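Long-range contacts in flavodoxin (Fusobacterium nucleatum, PDB 6OHK), which binds flavin mononucleotide and probably serves as a low-potential electron donor to a number of redox enzymes: residues G91-F96 with A144-N149; F96-C101 with Y129-I134; M4-I9 with K31-T36. The protein carries 1 engineered substitution. All coordinates share one frame; numbering follows the deposited sequence. Where two conformers were deposited one is given.

Contact 1. Residues G91-F96 with A144-N149; sequences GNQFAF and ALDEEN. With FMN (flavin mononucleotide), chain B; GOL (glycerol), chain C.
Asn149 ND2 donates to Asn92 OD1 at 2.9 Å, from well above the carbonyl plane, and the two amides are turned 70° against each other. Ala95 N, three residues on from Asn92, reaches the same OD1 from the opposite face; this is an Asx motif. Asn92 ND2 gives a weak bond to OE1 of Glu148, whose carboxylate stands nearly perpendicular to the amide.

Three N-H groups grip Asp146 OD2. Gln93 N meets Asp146 OD2 from above the carboxylate plane at 3.0 Å. Gln93 NE2 reaches Asp146 OD2 at 2.9 Å, on the anti side, somewhat out of the plane. Asn149 ND2 arrives on the syn side, almost straight (173°). Asp146 CG lies anti to the backbone N (chi1 -177°), which carries the carboxylate across to Gln93. These donors would probably favour the charged form of Asp146. Gln93 OE1 accepts from His128 N, and NE2 also bonds to Gln150 OE1.

Both segments line the flavin site. Asn92 N donates to FMN O2 at 3.1 Å, and Glu148 OE2 accepts from FMN O3' at 2.7 Å. Phe96 lays one ring face over the isoalloxazine. A glycerol, probably from the crystallisation liquor, bonds to both Glu148 carboxylate oxygens and to Asn92 ND2.

Gly91 N, just after strand 84-90, bonds to Leu145 O of the parallel strand 139-145. Leu145 packs on helices 17-28 and 154-166, and Glu147 on helix 17-28.

Contact 2. Residues F96-C101 with Y129-I134; sequences FGESFC and YEETSI. With FMN (flavin mononucleotide), chain B.
The loop between strand 84-90 and helix 103-113 holds the pyrimidine end of the flavin, and residues 129-134 back it from the far side. The main link is Gly97 O, which accepts from two successive backbone N-H groups. Glu130 N meets Gly97 O at 2.8 Å. Glu131 N meets Gly97 O at 3.1 Å. The first donor lies in the carbonyl plane; the second is tilted 17° from it. Glu98 CA adds a CA-H...O contact to Glu131 O. The side chains of Glu98 and Glu131 run side by side and point the same way, with their carboxylate planes 78° apart. Glu130 OE2 lies near Glu98 OE1, a pair of like charges, so this exposed patch is probably negative.

On its other side the 96-101 loop binds the pyrimidine ring mainly through its backbone, in the manner of flavodoxins. Ser99 O accepts from FMN N3 at 2.9 Å. Cys101 N donates to FMN O2 at 3.0 Å. The N3-H and the O2 carbonyl are thereby matched. In the conformer described, Ser99 OG donates to FMN O4; a second conformer makes this bond less certain.

Waters bridge the two loops. One water joins Phe100 O to Thr132 OG1, and another joins Glu98 O to Ser133 OG. Thr132 OG1 also accepts from Ile134 N at 3.0 Å, an ST turn. Further along, Ile134 turns inward, with CG1 set between its backbone N and carbonyl carbon (chi1 59°). Ile134 CD1 meets Cys101 CB at 3.8 Å, and its CG2 lies against Cys101 O. The same side chain packs on Ile104 of helix 103-113 and on Ile141 of strand 139-145.

Contact 3. Residues M4-I9 with K31-T36; sequences MKTIGI and KDDFKT
Ile7 and Ile9 bond through their backbones to Asp33 and Lys35 in a parallel ladder. Ile7 N donates to Asp33 O at 3.0 Å. Lys35 N returns a bond to Ile7 O at 2.9 Å. Ile9 N donates to Lys35 O at 2.8 Å, nearly straight at 176°. The short strands 7-9 and 34-36 run 18° apart. Ile9 also pairs by its backbone with Phe37, and Gly8 with Asn51 and Ile53.

Before the ladder the chains separate and water takes over. One water donates to Lys5 O and to Asp33 O, so Asp33 O has two donors. A second water accepts from Asp33 N and donates to Met4 O. Lys5 O also accepts from Asn51 ND2. Lys5 NZ forms a salt bridge with Glu50.

Carbon atoms make the side-chain contacts, some of them against polar groups. Met4 CE touches the Asp32 carboxylate, 3.4 Å from Asp32 CG; the bend at chi3 (-58°) brings the methyl there. Asp32 OD2 has a long, weak ion pair with Lys166. Ile9 CD1 approaches the Phe34 ring obliquely, 4.0 Å from Phe34 CD1. It also touches Thr36 OG1, whose polar partner is Glu26.

Strands 7-11 and 34-38 with helix 17-28 form the first beta-alpha-beta unit of the flavodoxin fold. Ile9, Phe34 and Thr36 meet that helix, while strand 51-59 pairs with the other edge of strand 7-11.

Contact 3 closes first along the chain, at the first beta-alpha-beta crossover. Contact 1 opens later, and contact 2 is nested inside the loop that contact 1 closes. Contacts 1 and 2 share Phe96, have centres about 10 Å apart and both touch the flavin. They also pack directly, through Phe100 against Gly91, Asn92 and Gln93. Together they shape the cofactor loop after strand 84-90. Contact 3 lies on the opposite side of the chain's centre, with its centre about 27 Å from that of contact 1 and about 31 Å from that of contact 2. Contacts 1 and 3 reach the same sheet, through strands 139-145 and 7-11. Contact 3 thus belongs to the sheet framework, away from the flavin.

Contact 1. Residues G91-F96 with A144-N149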
# COMPACT_ATOMS: atom_id res chain seq x y z
N GLY A 91 -10.08 -3.53 1.03
CA GLY A 91 -11.37 -3.32 0.41
C GLY A 91 -12.28 -4.50 0.62
O GLY A 91 -12.03 -5.37 1.45
N ASN A 92 -13.38 -4.52 -0.15
CA ASN A 92 -14.37 -5.59 -0.10
C ASN A 92 -14.66 -6.00 -1.54
O ASN A 92 -15.32 -5.26 -2.27
CB ASN A 92 -15.63 -5.13 0.63
CG ASN A 92 -16.71 -6.19 0.66
OD1 ASN A 92 -16.79 -7.06 -0.19
ND2 ASN A 92 -17.56 -6.13 1.67
N GLN A 93 -14.13 -7.14 -1.96
CA GLN A 93 -14.15 -7.45 -3.38
C GLN A 93 -15.54 -7.83 -3.87
O GLN A 93 -15.80 -7.73 -5.07
CB GLN A 93 -13.15 -8.57 -3.69
CG GLN A 93 -13.55 -9.94 -3.10
CD GLN A 93 -12.36 -10.84 -2.93
OE1 GLN A 93 -12.03 -11.63 -3.84
NE2 GLN A 93 -11.69 -10.72 -1.80
N PHE A 94 -16.42 -8.28 -2.98
CA PHE A 94 -17.75 -8.71 -3.39
C PHE A 94 -18.71 -7.55 -3.44
O PHE A 94 -19.53 -7.44 -4.38
CB PHE A 94 -18.23 -9.84 -2.48
CG PHE A 94 -17.47 -11.11 -2.68
CD1 PHE A 94 -17.73 -11.93 -3.77
CD2 PHE A 94 -16.48 -11.48 -1.82
CE1 PHE A 94 -16.99 -13.10 -3.96
CE2 PHE A 94 -15.75 -12.65 -2.02
CZ PHE A 94 -16.01 -13.45 -3.09
N ALA A 95 -18.63 -6.65 -2.48
CA ALA A 95 -19.53 -5.51 -2.45
C ALA A 95 -19.15 -4.47 -3.46
O ALA A 95 -20.00 -3.65 -3.84
CB ALA A 95 -19.56 -4.91 -1.05
N PHE A 96 -17.88 -4.44 -3.89
CA PHE A 96 -17.37 -3.43 -4.80
C PHE A 96 -16.68 -4.13 -5.96
O PHE A 96 -15.46 -4.10 -6.10
CB PHE A 96 -16.44 -2.48 -4.05
CG PHE A 96 -17.14 -1.82 -2.91
CD1 PHE A 96 -18.02 -0.76 -3.13
CD2 PHE A 96 -17.01 -2.30 -1.62
CE1 PHE A 96 -18.71 -0.19 -2.08
CE2 PHE A 96 -17.72 -1.73 -0.58
CZ PHE A 96 -18.57 -0.68 -0.82
N ALA A 144 -3.49 -6.73 -2.03
CA ALA A 144 -4.93 -6.47 -1.96
C ALA A 144 -5.52 -7.30 -0.83
O ALA A 144 -5.51 -8.54 -0.89
CB ALA A 144 -5.57 -6.80 -3.30
N LEU A 145 -5.99 -6.65 0.21
CA LEU A 145 -6.50 -7.34 1.38
C LEU A 145 -8.00 -7.15 1.48
O LEU A 145 -8.54 -6.11 1.12
CB LEU A 145 -5.82 -6.85 2.65
CG LEU A 145 -4.30 -7.03 2.64
CD1 LEU A 145 -3.69 -6.39 3.86
CD2 LEU A 145 -3.91 -8.50 2.56
N ASP A 146 -8.68 -8.19 1.99
CA ASP A 146 -10.13 -8.12 2.18
C ASP A 146 -10.40 -8.74 3.55
O ASP A 146 -10.48 -9.95 3.69
CB ASP A 146 -10.86 -8.86 1.07
CG ASP A 146 -12.37 -8.75 1.17
OD1 ASP A 146 -12.88 -8.48 2.27
OD2 ASP A 146 -13.03 -8.96 0.11
N GLU A 147 -10.50 -7.89 4.55
CA GLU A 147 -10.74 -8.34 5.92
C GLU A 147 -12.19 -8.71 6.15
O GLU A 147 -12.50 -9.41 7.12
CB GLU A 147 -10.30 -7.25 6.91
CG GLU A 147 -8.82 -7.20 7.12
CD GLU A 147 -8.39 -8.36 8.02
OE1 GLU A 147 -8.95 -8.53 9.13
OE2 GLU A 147 -7.55 -9.16 7.61
N GLU A 148 -13.10 -8.23 5.31
CA GLU A 148 -14.51 -8.57 5.48
C GLU A 148 -14.78 -9.99 5.03
O GLU A 148 -15.56 -10.72 5.68
CB GLU A 148 -15.37 -7.57 4.72
CG GLU A 148 -15.25 -6.13 5.30
CD GLU A 148 -16.22 -5.17 4.65
OE1 GLU A 148 -17.43 -5.45 4.70
OE2 GLU A 148 -15.78 -4.17 4.05
N ASN A 149 -14.20 -10.41 3.92
CA ASN A 149 -14.51 -11.69 3.32
C ASN A 149 -13.39 -12.69 3.39
O ASN A 149 -13.64 -13.90 3.34
CB ASN A 149 -14.88 -11.52 1.84
CG ASN A 149 -16.01 -10.56 1.67
OD1 ASN A 149 -17.13 -10.82 2.17
ND2 ASN A 149 -15.76 -9.46 0.98
N1 FMN B . -13.89 -1.37 -0.60
C2 FMN B . -13.42 -1.47 -1.92
O2 FMN B . -12.70 -2.35 -2.25
N3 FMN B . -13.87 -0.48 -2.86
C4 FMN B . -14.72 0.55 -2.58
O4 FMN B . -15.02 1.32 -3.47
C4A FMN B . -15.20 0.61 -1.24
N5 FMN B . -16.08 1.63 -0.89
C5A FMN B . -16.57 1.60 0.44
C6 FMN B . -17.57 2.53 0.80
C7 FMN B . -18.06 2.54 2.09
C7M FMN B . -19.08 3.65 2.38
C8 FMN B . -17.65 1.58 3.01
C8M FMN B . -18.19 1.66 4.42
C9 FMN B . -16.67 0.66 2.65
C9A FMN B . -16.17 0.65 1.37
N10 FMN B . -15.15 -0.32 1.02
C10 FMN B . -14.74 -0.34 -0.30
C1' FMN B . -14.67 -1.30 1.99
C2' FMN B . -13.63 -0.68 2.96
O2' FMN B . -12.50 -0.17 2.28
C3' FMN B . -13.13 -1.78 3.92
O3' FMN B . -14.22 -2.13 4.76
C4' FMN B . -11.90 -1.45 4.76
O4' FMN B . -11.51 -2.63 5.45
C5' FMN B . -12.14 -0.33 5.75
O5' FMN B . -10.89 0.01 6.33
P FMN B . -10.82 0.98 7.61
O1P FMN B . -9.34 1.05 7.91
O2P FMN B . -11.41 2.32 7.28
O3P FMN B . -11.61 0.31 8.74
C1 GOL C . -20.40 -3.97 2.43
O1 GOL C . -21.71 -3.63 2.07
C2 GOL C . -19.95 -3.08 3.59
O2 GOL C . -19.56 -3.87 4.68
C3 GOL C . -18.77 -2.23 3.11
O3 GOL C . -17.74 -3.06 2.63
O HOH W 1 -10.93 -5.04 4.04
O HOH W 2 -19.15 -8.82 1.78

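Contact 2. Residues F96-C101 with Y129-I134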
# COMPACT_ATOMS: atom_id res chain seq x y z
N PHE A 96 -17.88 -4.44 -3.89
CA PHE A 96 -17.37 -3.43 -4.80
C PHE A 96 -16.68 -4.13 -5.96
O PHE A 96 -15.46 -4.10 -6.10
CB PHE A 96 -16.44 -2.48 -4.05
CG PHE A 96 -17.14 -1.82 -2.91
CD1 PHE A 96 -18.02 -0.76 -3.13
CD2 PHE A 96 -17.01 -2.30 -1.62
CE1 PHE A 96 -18.71 -0.19 -2.08
CE2 PHE A 96 -17.72 -1.73 -0.58
CZ PHE A 96 -18.57 -0.68 -0.82
N GLY A 97 -17.48 -4.77 -6.82
CA GLY A 97 -16.94 -5.59 -7.88
C GLY A 97 -16.24 -4.84 -8.99
O GLY A 97 -15.61 -5.49 -9.82
N GLU A 98 -16.36 -3.52 -9.04
CA GLU A 98 -15.64 -2.71 -10.03
C GLU A 98 -14.65 -1.76 -9.39
O GLU A 98 -14.04 -0.97 -10.11
CB GLU A 98 -16.57 -1.91 -10.94
CG GLU A 98 -17.55 -2.78 -11.68
CD GLU A 98 -18.28 -2.03 -12.78
OE1 GLU A 98 -19.52 -2.18 -12.88
OE2 GLU A 98 -17.62 -1.29 -13.54
N SER A 99 -14.43 -1.82 -8.07
CA SER A 99 -13.55 -0.84 -7.43
C SER A 99 -12.78 -1.44 -6.26
O SER A 99 -12.37 -0.70 -5.36
CB SER A 99 -14.30 0.41 -7.01
OG SER A 99 -15.31 0.15 -6.06
N PHE A 100 -12.57 -2.73 -6.26
CA PHE A 100 -11.89 -3.37 -5.14
C PHE A 100 -10.47 -2.86 -5.00
O PHE A 100 -9.65 -2.97 -5.92
CB PHE A 100 -11.87 -4.88 -5.36
CG PHE A 100 -11.07 -5.65 -4.35
CD1 PHE A 100 -11.36 -5.59 -3.00
CD2 PHE A 100 -10.05 -6.49 -4.75
CE1 PHE A 100 -10.65 -6.32 -2.08
CE2 PHE A 100 -9.33 -7.20 -3.83
CZ PHE A 100 -9.63 -7.12 -2.51
N CYS A 101 -10.16 -2.35 -3.81
CA CYS A 101 -8.84 -1.79 -3.53
C CYS A 101 -8.43 -0.73 -4.54
O CYS A 101 -7.24 -0.51 -4.78
CB CYS A 101 -7.75 -2.87 -3.40
SG CYS A 101 -7.87 -3.83 -1.90
N TYR A 129 -13.49 -10.36 -9.17
CA TYR A 129 -13.72 -9.00 -9.60
C TYR A 129 -14.49 -9.02 -10.91
O TYR A 129 -14.32 -9.94 -11.72
CB TYR A 129 -12.46 -8.15 -9.73
CG TYR A 129 -11.50 -8.54 -10.85
CD1 TYR A 129 -10.57 -9.53 -10.67
CD2 TYR A 129 -11.53 -7.89 -12.06
CE1 TYR A 129 -9.70 -9.88 -11.69
CE2 TYR A 129 -10.67 -8.22 -13.08
CZ TYR A 129 -9.74 -9.21 -12.87
OH TYR A 129 -8.89 -9.55 -13.92
N GLU A 130 -15.31 -8.01 -11.11
CA GLU A 130 -16.00 -7.80 -12.38
C GLU A 130 -15.16 -6.93 -13.29
O GLU A 130 -14.91 -7.29 -14.45
CB GLU A 130 -17.38 -7.18 -12.13
CG GLU A 130 -18.33 -8.11 -11.33
CD GLU A 130 -19.52 -7.36 -10.73
OE1 GLU A 130 -19.97 -7.75 -9.63
OE2 GLU A 130 -19.99 -6.38 -11.35
N GLU A 131 -14.66 -5.81 -12.78
CA GLU A 131 -13.73 -4.95 -13.49
C GLU A 131 -12.74 -4.43 -12.46
O GLU A 131 -13.05 -4.36 -11.27
CB GLU A 131 -14.44 -3.77 -14.14
CG GLU A 131 -15.49 -4.16 -15.20
CD GLU A 131 -14.93 -5.00 -16.35
OE1 GLU A 131 -15.74 -5.71 -17.00
OE2 GLU A 131 -13.71 -4.97 -16.61
N THR A 132 -11.56 -4.03 -12.92
CA THR A 132 -10.56 -3.50 -12.02
C THR A 132 -9.82 -2.36 -12.69
O THR A 132 -9.65 -2.33 -13.91
CB THR A 132 -9.57 -4.56 -11.55
OG1 THR A 132 -8.68 -3.99 -10.59
CG2 THR A 132 -8.79 -5.13 -12.67
N SER A 133 -9.36 -1.43 -11.86
CA SER A 133 -8.43 -0.39 -12.27
C SER A 133 -7.07 -0.54 -11.62
O SER A 133 -6.23 0.35 -11.76
CB SER A 133 -8.99 0.98 -11.91
OG SER A 133 -10.21 1.21 -12.60
N ILE A 134 -6.80 -1.65 -10.94
CA ILE A 134 -5.54 -1.82 -10.23
C ILE A 134 -4.72 -2.99 -10.74
O ILE A 134 -3.92 -3.57 -10.01
CB ILE A 134 -5.73 -1.90 -8.70
CG1 ILE A 134 -6.63 -3.06 -8.28
CG2 ILE A 134 -6.23 -0.56 -8.17
CD1 ILE A 134 -6.33 -3.55 -6.91
N1 FMN B . -13.89 -1.37 -0.60
C2 FMN B . -13.42 -1.47 -1.92
O2 FMN B . -12.70 -2.35 -2.25
N3 FMN B . -13.87 -0.48 -2.86
C4 FMN B . -14.72 0.55 -2.58
O4 FMN B . -15.02 1.32 -3.47
C4A FMN B . -15.20 0.61 -1.24
N5 FMN B . -16.08 1.63 -0.89
C5A FMN B . -16.57 1.60 0.44
C6 FMN B . -17.57 2.53 0.80
C7 FMN B . -18.06 2.54 2.09
C7M FMN B . -19.08 3.65 2.38
C8 FMN B . -17.65 1.58 3.01
C8M FMN B . -18.19 1.66 4.42
C9 FMN B . -16.67 0.66 2.65
C9A FMN B . -16.17 0.65 1.37
N10 FMN B . -15.15 -0.32 1.02
C10 FMN B . -14.74 -0.34 -0.30
C1' FMN B . -14.67 -1.30 1.99
C2' FMN B . -13.63 -0.68 2.96
O2' FMN B . -12.50 -0.17 2.28
C3' FMN B . -13.13 -1.78 3.92
O3' FMN B . -14.22 -2.13 4.76
C4' FMN B . -11.90 -1.45 4.76
O4' FMN B . -11.51 -2.63 5.45
C5' FMN B . -12.14 -0.33 5.75
O5' FMN B . -10.89 0.01 6.33
P FMN B . -10.82 0.98 7.61
O1P FMN B . -9.34 1.05 7.91
O2P FMN B . -11.41 2.32 7.28
O3P FMN B . -11.61 0.31 8.74
O HOH W 3 -12.42 -0.56 -12.32
O HOH W 4 -12.85 -4.77 -8.45
O HOH W 5 -10.27 -3.71 -8.41

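Contact 3. Residues M4-I9 with K31-T36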
# COMPACT_ATOMS: atom_id res chain seq x y z
N MET A 4 19.01 -2.95 6.00
CA MET A 4 18.16 -2.16 5.12
C MET A 4 18.00 -0.75 5.65
O MET A 4 17.96 -0.52 6.86
CB MET A 4 16.77 -2.76 5.08
CG MET A 4 16.60 -3.94 4.18
SD MET A 4 14.86 -4.43 4.05
CE MET A 4 14.47 -4.74 5.73
N LYS A 5 17.84 0.22 4.74
CA LYS A 5 17.45 1.56 5.16
C LYS A 5 16.07 1.51 5.80
O LYS A 5 15.26 0.61 5.52
CB LYS A 5 17.46 2.52 3.98
CG LYS A 5 18.87 2.75 3.49
CD LYS A 5 18.96 3.67 2.31
CE LYS A 5 20.42 4.04 2.03
NZ LYS A 5 20.60 4.76 0.74
N THR A 6 15.81 2.46 6.67
CA THR A 6 14.55 2.49 7.39
C THR A 6 13.37 2.52 6.42
O THR A 6 13.39 3.25 5.42
CB THR A 6 14.51 3.72 8.29
OG1 THR A 6 15.64 3.63 9.18
CG2 THR A 6 13.24 3.79 9.11
N ILE A 7 12.36 1.74 6.75
CA ILE A 7 11.12 1.67 5.98
C ILE A 7 10.12 2.64 6.58
O ILE A 7 9.80 2.58 7.77
CB ILE A 7 10.58 0.25 6.01
CG1 ILE A 7 11.57 -0.73 5.38
CG2 ILE A 7 9.24 0.18 5.29
CD1 ILE A 7 11.38 -2.18 5.81
N GLY A 8 9.61 3.54 5.76
CA GLY A 8 8.52 4.42 6.17
C GLY A 8 7.18 3.83 5.82
O GLY A 8 6.92 3.55 4.65
N ILE A 9 6.34 3.63 6.82
CA ILE A 9 5.00 3.07 6.65
C ILE A 9 4.00 4.19 6.86
O ILE A 9 3.97 4.82 7.93
CB ILE A 9 4.76 1.95 7.67
CG1 ILE A 9 5.86 0.89 7.59
CG2 ILE A 9 3.37 1.35 7.46
CD1 ILE A 9 5.77 -0.13 8.71
N LYS A 31 12.41 -7.10 13.19
CA LYS A 31 13.86 -7.00 13.29
C LYS A 31 14.48 -5.97 12.35
O LYS A 31 15.71 -5.91 12.23
CB LYS A 31 14.50 -8.36 12.96
CG LYS A 31 14.06 -9.53 13.84
CD LYS A 31 13.84 -9.13 15.30
CE LYS A 31 15.10 -8.57 15.95
NZ LYS A 31 14.79 -7.91 17.25
N ASP A 32 13.67 -5.24 11.62
CA ASP A 32 14.08 -4.26 10.64
C ASP A 32 13.62 -2.90 11.12
O ASP A 32 12.57 -2.78 11.76
CB ASP A 32 13.37 -4.56 9.31
CG ASP A 32 13.68 -5.96 8.80
OD1 ASP A 32 14.86 -6.35 8.80
OD2 ASP A 32 12.73 -6.67 8.40
N ASP A 33 14.32 -1.85 10.75
CA ASP A 33 13.95 -0.51 11.15
C ASP A 33 12.79 0.03 10.32
O ASP A 33 12.80 -0.05 9.10
CB ASP A 33 15.14 0.43 11.01
CG ASP A 33 16.23 0.17 12.04
OD1 ASP A 33 15.97 -0.41 13.11
OD2 ASP A 33 17.38 0.58 11.77
N PHE A 34 11.80 0.58 11.01
CA PHE A 34 10.66 1.20 10.36
C PHE A 34 10.18 2.36 11.21
O PHE A 34 10.46 2.44 12.41
CB PHE A 34 9.52 0.20 10.07
CG PHE A 34 8.90 -0.37 11.31
CD1 PHE A 34 7.94 0.34 12.01
CD2 PHE A 34 9.31 -1.59 11.80
CE1 PHE A 34 7.41 -0.16 13.17
CE2 PHE A 34 8.76 -2.08 12.95
CZ PHE A 34 7.83 -1.35 13.63
N LYS A 35 9.43 3.26 10.58
CA LYS A 35 8.75 4.36 11.26
C LYS A 35 7.37 4.47 10.64
O LYS A 35 7.26 4.40 9.40
CB LYS A 35 9.49 5.67 11.04
CG LYS A 35 10.78 5.88 11.78
CD LYS A 35 10.81 7.36 12.25
CE LYS A 35 9.73 7.67 13.33
NZ LYS A 35 9.21 9.11 13.34
N THR A 36 6.34 4.64 11.45
CA THR A 36 4.96 4.58 10.99
C THR A 36 4.28 5.91 11.20
O THR A 36 4.47 6.56 12.25
CB THR A 36 4.22 3.48 11.73
OG1 THR A 36 4.92 2.25 11.46
CG2 THR A 36 2.78 3.36 11.31
O HOH W 6 16.64 -2.32 9.00
O HOH W 7 14.60 -1.43 7.44